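Local coordinates for protein GH86A beta-porphyranase (Bacteroides plebeius, PDB 4AW7) that hydrolyses the beta-1,4 linkages between galactose and 6-sulfated L-galactose in porphyran, a red-seaweed polysaccharide, releasing mainly the sulfated disaccharide, at residues S76-K81 with G124-E129; H83-Y88 with G116-Q121; F141-E146 with A172-H177. One frame throughout, in Å; residues are numbered along the deposited sequence.

Contact 1: residues S76-K81 with G124-E129; sequences SYAYNK and GAWSAE. With L6S (6-O-sulfo-alpha-L-galactopyranose), chain B.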
# COMPACT_ATOMS: atom_id res chain seq x y z
N SER A 76 -10.09 -19.43 14.23
CA SER A 76 -11.42 -19.77 13.74
C SER A 76 -11.51 -21.32 13.61
O SER A 76 -12.50 -21.94 14.04
CB SER A 76 -11.79 -18.95 12.46
OG SER A 76 -10.71 -18.83 11.58
N TYR A 77 -10.45 -21.97 13.11
CA TYR A 77 -10.45 -23.44 13.04
C TYR A 77 -10.59 -24.07 14.43
O TYR A 77 -11.40 -24.97 14.65
CB TYR A 77 -9.15 -23.89 12.39
CG TYR A 77 -8.96 -25.40 12.36
CD1 TYR A 77 -8.41 -26.06 13.46
CD2 TYR A 77 -9.30 -26.18 11.25
CE1 TYR A 77 -8.23 -27.43 13.48
CE2 TYR A 77 -9.13 -27.57 11.25
CZ TYR A 77 -8.59 -28.18 12.38
OH TYR A 77 -8.38 -29.55 12.42
N ALA A 78 -9.81 -23.58 15.39
CA ALA A 78 -9.81 -24.15 16.74
C ALA A 78 -11.14 -23.93 17.43
O ALA A 78 -11.66 -24.86 18.06
CB ALA A 78 -8.67 -23.63 17.61
N TYR A 79 -11.69 -22.73 17.36
CA TYR A 79 -12.96 -22.44 18.02
C TYR A 79 -14.07 -23.31 17.46
O TYR A 79 -14.93 -23.80 18.19
CB TYR A 79 -13.31 -20.94 17.97
CG TYR A 79 -14.54 -20.65 18.77
CD1 TYR A 79 -14.46 -20.32 20.14
CD2 TYR A 79 -15.80 -20.69 18.18
CE1 TYR A 79 -15.63 -20.10 20.88
CE2 TYR A 79 -16.94 -20.46 18.92
CZ TYR A 79 -16.86 -20.16 20.26
OH TYR A 79 -18.02 -19.96 20.96
N ASN A 80 -14.00 -23.58 16.16
CA ASN A 80 -14.98 -24.46 15.50
C ASN A 80 -14.98 -25.88 16.09
O ASN A 80 -16.03 -26.53 16.11
CB ASN A 80 -14.72 -24.45 13.98
CG ASN A 80 -15.63 -25.38 13.21
OD1 ASN A 80 -15.22 -26.49 12.89
ND2 ASN A 80 -16.81 -24.92 12.88
N LYS A 81 -13.83 -26.30 16.61
CA LYS A 81 -13.70 -27.62 17.27
C LYS A 81 -14.02 -27.58 18.76
O LYS A 81 -14.72 -28.46 19.26
CB LYS A 81 -12.29 -28.17 17.12
CG LYS A 81 -11.75 -28.21 15.68
CD LYS A 81 -12.65 -28.95 14.72
CE LYS A 81 -12.20 -28.78 13.25
NZ LYS A 81 -12.16 -27.27 12.85
N GLY A 124 0.21 -18.91 20.62
CA GLY A 124 1.29 -18.88 19.65
C GLY A 124 1.71 -20.28 19.23
O GLY A 124 1.91 -20.58 18.03
N ALA A 125 1.87 -21.16 20.21
CA ALA A 125 2.21 -22.56 19.91
C ALA A 125 1.18 -23.20 19.00
O ALA A 125 1.53 -23.96 18.09
CB ALA A 125 2.36 -23.37 21.22
N TRP A 126 -0.09 -22.89 19.19
CA TRP A 126 -1.14 -23.46 18.39
C TRP A 126 -1.00 -23.00 16.94
O TRP A 126 -1.23 -23.80 16.04
CB TRP A 126 -2.53 -23.14 18.94
CG TRP A 126 -3.59 -23.50 18.01
CD1 TRP A 126 -4.40 -22.65 17.34
CD2 TRP A 126 -3.90 -24.82 17.53
NE1 TRP A 126 -5.22 -23.34 16.50
CE2 TRP A 126 -4.95 -24.68 16.60
CE3 TRP A 126 -3.42 -26.11 17.82
CZ2 TRP A 126 -5.50 -25.78 15.92
CZ3 TRP A 126 -3.98 -27.20 17.15
CH2 TRP A 126 -5.00 -27.03 16.21
N SER A 127 -0.70 -21.73 16.67
CA SER A 127 -0.56 -21.33 15.28
C SER A 127 0.49 -22.19 14.60
O SER A 127 0.29 -22.62 13.46
CB SER A 127 -0.23 -19.84 15.13
OG SER A 127 1.06 -19.46 15.61
N ALA A 128 1.61 -22.41 15.27
CA ALA A 128 2.69 -23.24 14.70
C ALA A 128 2.29 -24.69 14.56
O ALA A 128 2.61 -25.32 13.56
CB ALA A 128 3.97 -23.07 15.45
N GLU A 129 1.54 -25.23 15.52
CA GLU A 129 1.10 -26.60 15.41
C GLU A 129 0.08 -26.78 14.25
O GLU A 129 0.16 -27.74 13.48
CB GLU A 129 0.56 -27.01 16.78
CG GLU A 129 -0.06 -28.39 16.89
CD GLU A 129 0.93 -29.55 16.84
OE1 GLU A 129 2.15 -29.32 16.78
OE2 GLU A 129 0.44 -30.69 16.90
O1S L6S B . -12.32 -27.27 9.88
O2S L6S B . -12.70 -25.19 11.12
O3S L6S B . -11.57 -25.13 8.93
C1 L6S B . -17.47 -23.89 9.32
C2 L6S B . -18.76 -24.71 9.54
C3 L6S B . -18.73 -26.00 8.73
C4 L6S B . -17.45 -26.79 9.09
C5 L6S B . -16.20 -25.91 8.83
C6 L6S B . -14.93 -26.60 9.27
O2 L6S B . -19.92 -23.96 9.14
O3 L6S B . -19.87 -26.81 9.02
O4 L6S B . -17.52 -27.20 10.48
O5 L6S B . -16.26 -24.62 9.57
O6 L6S B . -13.84 -25.73 9.00
S1 L6S B . -12.60 -25.81 9.76
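A78 and W126 mark the closest backbone approach of two helical segments, 76-81 and 124-129, whose CA atoms stay 8.9 Å apart there. Both belong to the catalytic (beta/alpha)8 barrel: helix 74-82 follows strand 66-71 at the substrate-binding side, and helix 120-132 precedes strand 136-142. At that spacing the backbones do not touch, and the large indole of W126 bridges the gap. CG of W126 is anti to the backbone N (chi1 169°), sending the ring across to the other helix. There the small methyl of A78 suits the place: A78 CB comes within 3.6 Å of W126 NE1. W126 NE1 is hydrogen-bonded to the carbonyl O of P74, at the start of helix 74-82, so the indole's polar atom is satisfied by the helix its ring packs against. The side chains of Y77 and W126 cross at about a right angle. CD1 of Y77 lies in the indole plane, 3.8 Å from W126 CZ2 at the ring edge, an apolar contact. The same segment also lines the substrate site: Y77, N80 and K81 meet a sulfated L-galactose (L6S). The K81 chain bends at chi2 and chi4, folding its ammonium over the centre of the Y77 ring, and NZ, a fitting partner for a sulfate, donates to L6S O1S at 3.0 Å and lies 2.8 Å from L6S O2S. N80 OD1 receives K81 NZ on an in-plane lone pair at 3.2 Å, while OD1 and ND2 each make a weak bond with the sugar hydroxyl O4. With an alanine here, the ammonium would probably be held less firmly against the sulfate, and O4 left without its amide partner. K81 NZ is also gripped from its own helix, 3.0 Å from Y77 O and tilted 29° from that carbonyl plane.

Contact 2: residues H83-Y88 with G116-Q121; sequences HEVGKY and GGIDVQ
I118 reaches over to Y88 and G86 with the end of its side chain. Its CG1 branch is anti to the backbone N (chi1 -164°) and the next bond is also extended, so CD1 stands well out from the backbone; the price is that CG2 takes the crowded position between the N and the carbonyl carbon. I118 CD1 thereby comes to 3.7 Å from Y88 OH, and the two side chains cross at about a right angle. In Y88, CG sits anti to the carbonyl carbon (chi1 -53°), and the ring swings back under its own loop: the carbonyl carbon G86 C lies 3.6 Å above the plane of the Y88 ring, offset toward the rim. Beyond the segments this ring stacks on W126 of helix 120-132. The loop is a type II beta turn from E84 to K87, closed by K87 N donating to E84 O at 3.3 Å. G86 is its third residue, where the positive phi of 72° suits glycine, and the neighbour gives a second reason: a CB there would crowd I118 CG1, which already lies 4.0 Å from G86 CA. V85, at the second position, offers a branched apolar side chain whose CG2 makes a looser contact with I118 CD1. Polar bridging is left to one water, which donates to G86 O and accepts from D119 N. D119 is the N-cap of helix 120-132: its short carboxylate turns back so that OD1 takes the backbone N-H of A122.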
# COMPACT_ATOMS: atom_id res chain seq x y z
N HIS A 83 -15.15 -24.80 20.74
CA HIS A 83 -16.15 -23.79 21.14
C HIS A 83 -15.75 -23.03 22.41
O HIS A 83 -16.61 -22.52 23.15
CB HIS A 83 -17.56 -24.40 21.18
CG HIS A 83 -18.00 -24.92 19.83
ND1 HIS A 83 -18.45 -24.09 18.82
CD2 HIS A 83 -18.00 -26.18 19.32
CE1 HIS A 83 -18.75 -24.82 17.76
NE2 HIS A 83 -18.49 -26.09 18.04
N GLU A 84 -14.45 -22.87 22.63
CA GLU A 84 -13.95 -22.10 23.74
C GLU A 84 -12.71 -21.34 23.30
O GLU A 84 -11.75 -21.94 22.85
CB GLU A 84 -13.56 -23.02 24.91
CG GLU A 84 -14.68 -23.65 25.71
CD GLU A 84 -14.12 -24.33 26.96
OE1 GLU A 84 -13.59 -23.62 27.85
OE2 GLU A 84 -14.15 -25.57 27.03
N VAL A 85 -12.71 -20.03 23.55
CA VAL A 85 -11.55 -19.20 23.25
C VAL A 85 -10.35 -19.70 24.03
O VAL A 85 -10.49 -20.12 25.20
CB VAL A 85 -11.83 -17.71 23.54
CG1 VAL A 85 -12.11 -17.44 25.02
CG2 VAL A 85 -10.68 -16.86 23.05
N GLY A 86 -9.17 -19.69 23.42
CA GLY A 86 -7.97 -20.05 24.10
C GLY A 86 -7.77 -21.51 24.42
O GLY A 86 -6.83 -21.82 25.17
N LYS A 87 -8.65 -22.35 23.89
CA LYS A 87 -8.53 -23.80 24.06
C LYS A 87 -8.41 -24.44 22.67
O LYS A 87 -9.26 -24.22 21.79
CB LYS A 87 -9.75 -24.32 24.79
CG LYS A 87 -10.02 -23.66 26.15
CD LYS A 87 -9.31 -24.32 27.35
CE LYS A 87 -7.95 -23.71 27.64
NZ LYS A 87 -7.71 -23.55 29.10
N TYR A 88 -7.38 -25.27 22.49
CA TYR A 88 -6.98 -25.76 21.16
C TYR A 88 -7.09 -27.28 21.08
O TYR A 88 -6.84 -27.99 22.07
CB TYR A 88 -5.57 -25.24 20.83
CG TYR A 88 -5.53 -23.75 21.02
CD1 TYR A 88 -6.30 -22.92 20.22
CD2 TYR A 88 -4.79 -23.17 22.03
CE1 TYR A 88 -6.34 -21.54 20.42
CE2 TYR A 88 -4.79 -21.80 22.22
CZ TYR A 88 -5.61 -20.99 21.42
OH TYR A 88 -5.63 -19.61 21.63
N GLY A 116 -9.51 -11.75 27.43
CA GLY A 116 -8.75 -11.63 28.67
C GLY A 116 -8.49 -13.00 29.26
O GLY A 116 -9.35 -13.88 29.22
N GLY A 117 -7.29 -13.16 29.79
CA GLY A 117 -6.93 -14.39 30.48
C GLY A 117 -6.35 -15.46 29.58
O GLY A 117 -5.89 -16.49 30.05
N ILE A 118 -6.36 -15.23 28.27
CA ILE A 118 -5.79 -16.18 27.32
C ILE A 118 -4.32 -16.47 27.59
O ILE A 118 -3.54 -15.58 27.94
CB ILE A 118 -6.01 -15.69 25.84
CG1 ILE A 118 -5.78 -16.82 24.86
CG2 ILE A 118 -5.18 -14.46 25.55
CD1 ILE A 118 -6.30 -16.48 23.46
N ASP A 119 -3.94 -17.75 27.40
CA ASP A 119 -2.56 -18.17 27.49
C ASP A 119 -1.90 -17.82 26.14
O ASP A 119 -2.07 -18.52 25.15
CB ASP A 119 -2.50 -19.68 27.80
CG ASP A 119 -1.06 -20.23 27.86
OD1 ASP A 119 -0.11 -19.57 27.44
OD2 ASP A 119 -0.89 -21.36 28.41
N VAL A 120 -1.17 -16.73 26.13
CA VAL A 120 -0.57 -16.20 24.93
C VAL A 120 0.50 -17.15 24.34
O VAL A 120 0.61 -17.30 23.13
CB VAL A 120 0.06 -14.82 25.25
CG1 VAL A 120 0.85 -14.33 24.16
CG2 VAL A 120 -1.02 -13.77 25.61
N GLN A 121 1.28 -17.79 25.20
CA GLN A 121 2.26 -18.75 24.70
C GLN A 121 1.57 -19.96 24.05
O GLN A 121 1.96 -20.37 22.95
CB GLN A 121 3.26 -19.13 25.83
CG GLN A 121 4.23 -17.94 26.17
CD GLN A 121 5.10 -17.50 24.93
OE1 GLN A 121 5.67 -18.34 24.33
NE2 GLN A 121 5.14 -16.22 24.55
O HOH W 1 -6.02 -19.82 27.17

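Contact 3: residues F141-E146 with A172-H177; sequences FEPLNE and ASIGKH. With GAL (beta-D-galactopyranose), chain D; GLA (alpha-D-galactopyranose), chain C.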
# COMPACT_ATOMS: atom_id res chain seq x y z
N PHE A 141 0.48 -14.63 7.21
CA PHE A 141 -0.48 -14.71 8.32
C PHE A 141 -0.45 -13.37 9.04
O PHE A 141 0.61 -12.89 9.42
CB PHE A 141 -0.12 -15.86 9.27
CG PHE A 141 -1.11 -16.06 10.39
CD1 PHE A 141 -2.48 -15.91 10.22
CD2 PHE A 141 -0.67 -16.47 11.65
CE1 PHE A 141 -3.37 -16.11 11.24
CE2 PHE A 141 -1.59 -16.72 12.67
CZ PHE A 141 -2.92 -16.54 12.47
N GLU A 142 -1.64 -12.80 9.21
CA GLU A 142 -1.87 -11.47 9.77
C GLU A 142 -2.85 -11.69 10.93
O GLU A 142 -4.07 -11.61 10.76
CB GLU A 142 -2.42 -10.57 8.68
CG GLU A 142 -2.56 -9.11 9.02
CD GLU A 142 -3.16 -8.30 7.87
OE1 GLU A 142 -4.08 -8.80 7.19
OE2 GLU A 142 -2.69 -7.14 7.69
N PRO A 143 -2.32 -12.07 12.12
CA PRO A 143 -3.15 -12.67 13.17
C PRO A 143 -4.52 -12.07 13.51
O PRO A 143 -5.44 -12.81 13.74
CB PRO A 143 -2.19 -12.63 14.35
CG PRO A 143 -0.87 -12.98 13.77
CD PRO A 143 -0.90 -12.37 12.38
N LEU A 144 -4.61 -10.74 13.65
CA LEU A 144 -5.88 -10.10 13.99
C LEU A 144 -6.12 -8.88 13.12
O LEU A 144 -5.29 -7.98 13.09
CB LEU A 144 -5.89 -9.68 15.46
CG LEU A 144 -5.70 -10.74 16.53
CD1 LEU A 144 -5.50 -10.09 17.89
CD2 LEU A 144 -6.95 -11.68 16.57
N ASN A 145 -7.25 -8.85 12.46
CA ASN A 145 -7.63 -7.72 11.64
C ASN A 145 -8.09 -6.55 12.50
O ASN A 145 -8.90 -6.75 13.43
CB ASN A 145 -8.76 -8.13 10.73
CG ASN A 145 -9.15 -7.01 9.78
OD1 ASN A 145 -8.29 -6.48 9.05
ND2 ASN A 145 -10.43 -6.65 9.76
N GLU A 146 -7.63 -5.34 12.17
CA GLU A 146 -8.02 -4.09 12.85
C GLU A 146 -8.27 -4.26 14.36
O GLU A 146 -9.34 -3.95 14.88
CB GLU A 146 -9.17 -3.44 12.13
CG GLU A 146 -8.80 -3.19 10.67
CD GLU A 146 -9.79 -2.35 9.95
OE1 GLU A 146 -10.89 -2.13 10.47
OE2 GLU A 146 -9.46 -1.93 8.82
N ALA A 172 3.08 -11.22 18.88
CA ALA A 172 4.49 -11.53 19.13
C ALA A 172 4.69 -13.02 19.33
O ALA A 172 5.62 -13.60 18.77
CB ALA A 172 5.00 -10.76 20.37
N SER A 173 3.82 -13.64 20.12
CA SER A 173 3.92 -15.04 20.38
C SER A 173 3.79 -15.86 19.10
O SER A 173 4.48 -16.86 18.87
CB SER A 173 2.88 -15.46 21.42
OG SER A 173 2.98 -16.85 21.63
N ILE A 174 2.88 -15.46 18.24
CA ILE A 174 2.65 -16.17 16.98
C ILE A 174 3.90 -16.08 16.13
O ILE A 174 4.37 -17.10 15.60
CB ILE A 174 1.41 -15.62 16.25
CG1 ILE A 174 0.14 -16.03 17.02
CG2 ILE A 174 1.40 -16.10 14.78
CD1 ILE A 174 -1.10 -15.27 16.64
N GLY A 175 4.44 -14.87 15.96
CA GLY A 175 5.67 -14.72 15.16
C GLY A 175 6.81 -15.55 15.73
O GLY A 175 7.52 -16.24 15.00
N LYS A 176 6.98 -15.51 17.04
CA LYS A 176 8.06 -16.25 17.67
C LYS A 176 7.93 -17.74 17.41
O LYS A 176 8.91 -18.43 17.02
CB LYS A 176 8.07 -15.99 19.17
CG LYS A 176 9.27 -16.64 19.85
CD LYS A 176 9.24 -16.37 21.35
CE LYS A 176 8.11 -17.16 22.03
NZ LYS A 176 8.13 -17.09 23.54
N HIS A 177 6.74 -18.27 17.62
CA HIS A 177 6.54 -19.71 17.47
C HIS A 177 6.65 -20.18 16.02
O HIS A 177 7.25 -21.22 15.74
CB HIS A 177 5.21 -20.14 18.06
CG HIS A 177 5.20 -20.18 19.56
ND1 HIS A 177 4.95 -19.08 20.35
CD2 HIS A 177 5.35 -21.22 20.42
CE1 HIS A 177 4.96 -19.44 21.62
NE2 HIS A 177 5.19 -20.74 21.69
C1 GAL D . -11.63 -2.39 7.30
C2 GAL D . -12.22 -3.80 7.50
C3 GAL D . -13.06 -4.22 6.31
C4 GAL D . -14.00 -3.12 5.87
C5 GAL D . -13.20 -1.84 5.61
C6 GAL D . -14.10 -0.79 4.86
O1 GAL D . -10.86 -2.04 8.52
O2 GAL D . -11.14 -4.75 7.77
O3 GAL D . -13.90 -5.29 6.63
O4 GAL D . -15.01 -2.90 6.88
O5 GAL D . -12.63 -1.45 6.94
O6 GAL D . -13.91 -0.99 3.39
C1 GLA C . -11.63 -2.39 7.30
C2 GLA C . -12.22 -3.80 7.50
C3 GLA C . -13.06 -4.22 6.31
C4 GLA C . -14.00 -3.12 5.87
C5 GLA C . -13.20 -1.84 5.61
C6 GLA C . -14.10 -0.79 4.86
O1 GLA C . -10.53 -2.30 6.49
O2 GLA C . -11.14 -4.75 7.77
O3 GLA C . -13.90 -5.29 6.63
O4 GLA C . -15.01 -2.90 6.88
O5 GLA C . -12.63 -1.45 6.94
O6 GLA C . -13.91 -0.99 3.39
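The ring of F141 is the flat group at which the strand meets the helix. P143 CA lies over one of its faces, offset toward the rim, and I174 approaches obliquely, its CG2 3.7 Å from F141 CE2. Y131, outside the segments, packs edge-to-face with the same ring. On helix 160-179 the other flat group, the H177 imidazole, has S173 C in its plane at the edge. H177 ND1 donates to S173 O at 2.7 Å from above the carbonyl plane, and H177 N reaches this oxygen from the opposite face, so a helix carbonyl holds two donors.

I174 does the apolar work by dividing its branches. With CG1 anti to the carbonyl carbon (chi1 -71°), CG2 is directed to the phenyl ring while CD1 goes on to P143, 3.7 Å from P143 CB; isoleucine and proline slide past each other in opposite directions. A branched aliphatic side chain suits this fork, and the compact proline presents CB and CG to CD1 without a long side chain.

The loop that follows carries the chemistry. N145 and E146 come after the fourth strand of the barrel, the place of the Asn-Glu pair in related (beta/alpha)8 glycosidases. N145 ND2 donates nearly straight to galactose O2 at 2.8 Å (170°), while N145 OD1 accepts from R69, which fixes which way round the amide lies. OE2 of E146, probably the proton donor, is hydrogen-bonded to H229 ND1. The sugar was modelled as both anomers, and its beta O1 lies too close to E146 to be taken literally, but the placement is consistent with a carboxylate facing the anomeric centre, with N145 holding the neighbouring hydroxyl.

From the N terminus, helix 74-82 opens contact 1 and runs into the loop that opens contact 2. Strands 99-101 and 104-106 come next, after which 116-121 closes contact 2; contact 1 closes a few residues later on helix 120-132. Contact 2 is nested inside contact 1, and the two meet where Y88 packs on A78 and W126. Contact 3 follows in series: strand 136-142 opens it and helix 160-179 closes it. Helix 120-132 is shared by contacts 1 and 2 and reaches contact 3 through V120 O to S173 OG and Q121 OE1 to K176 NZ. Contacts 1 and 2 join helix 74-82 and its loop to helix 120-132, contact 3 the fourth barrel strand to helix 160-179.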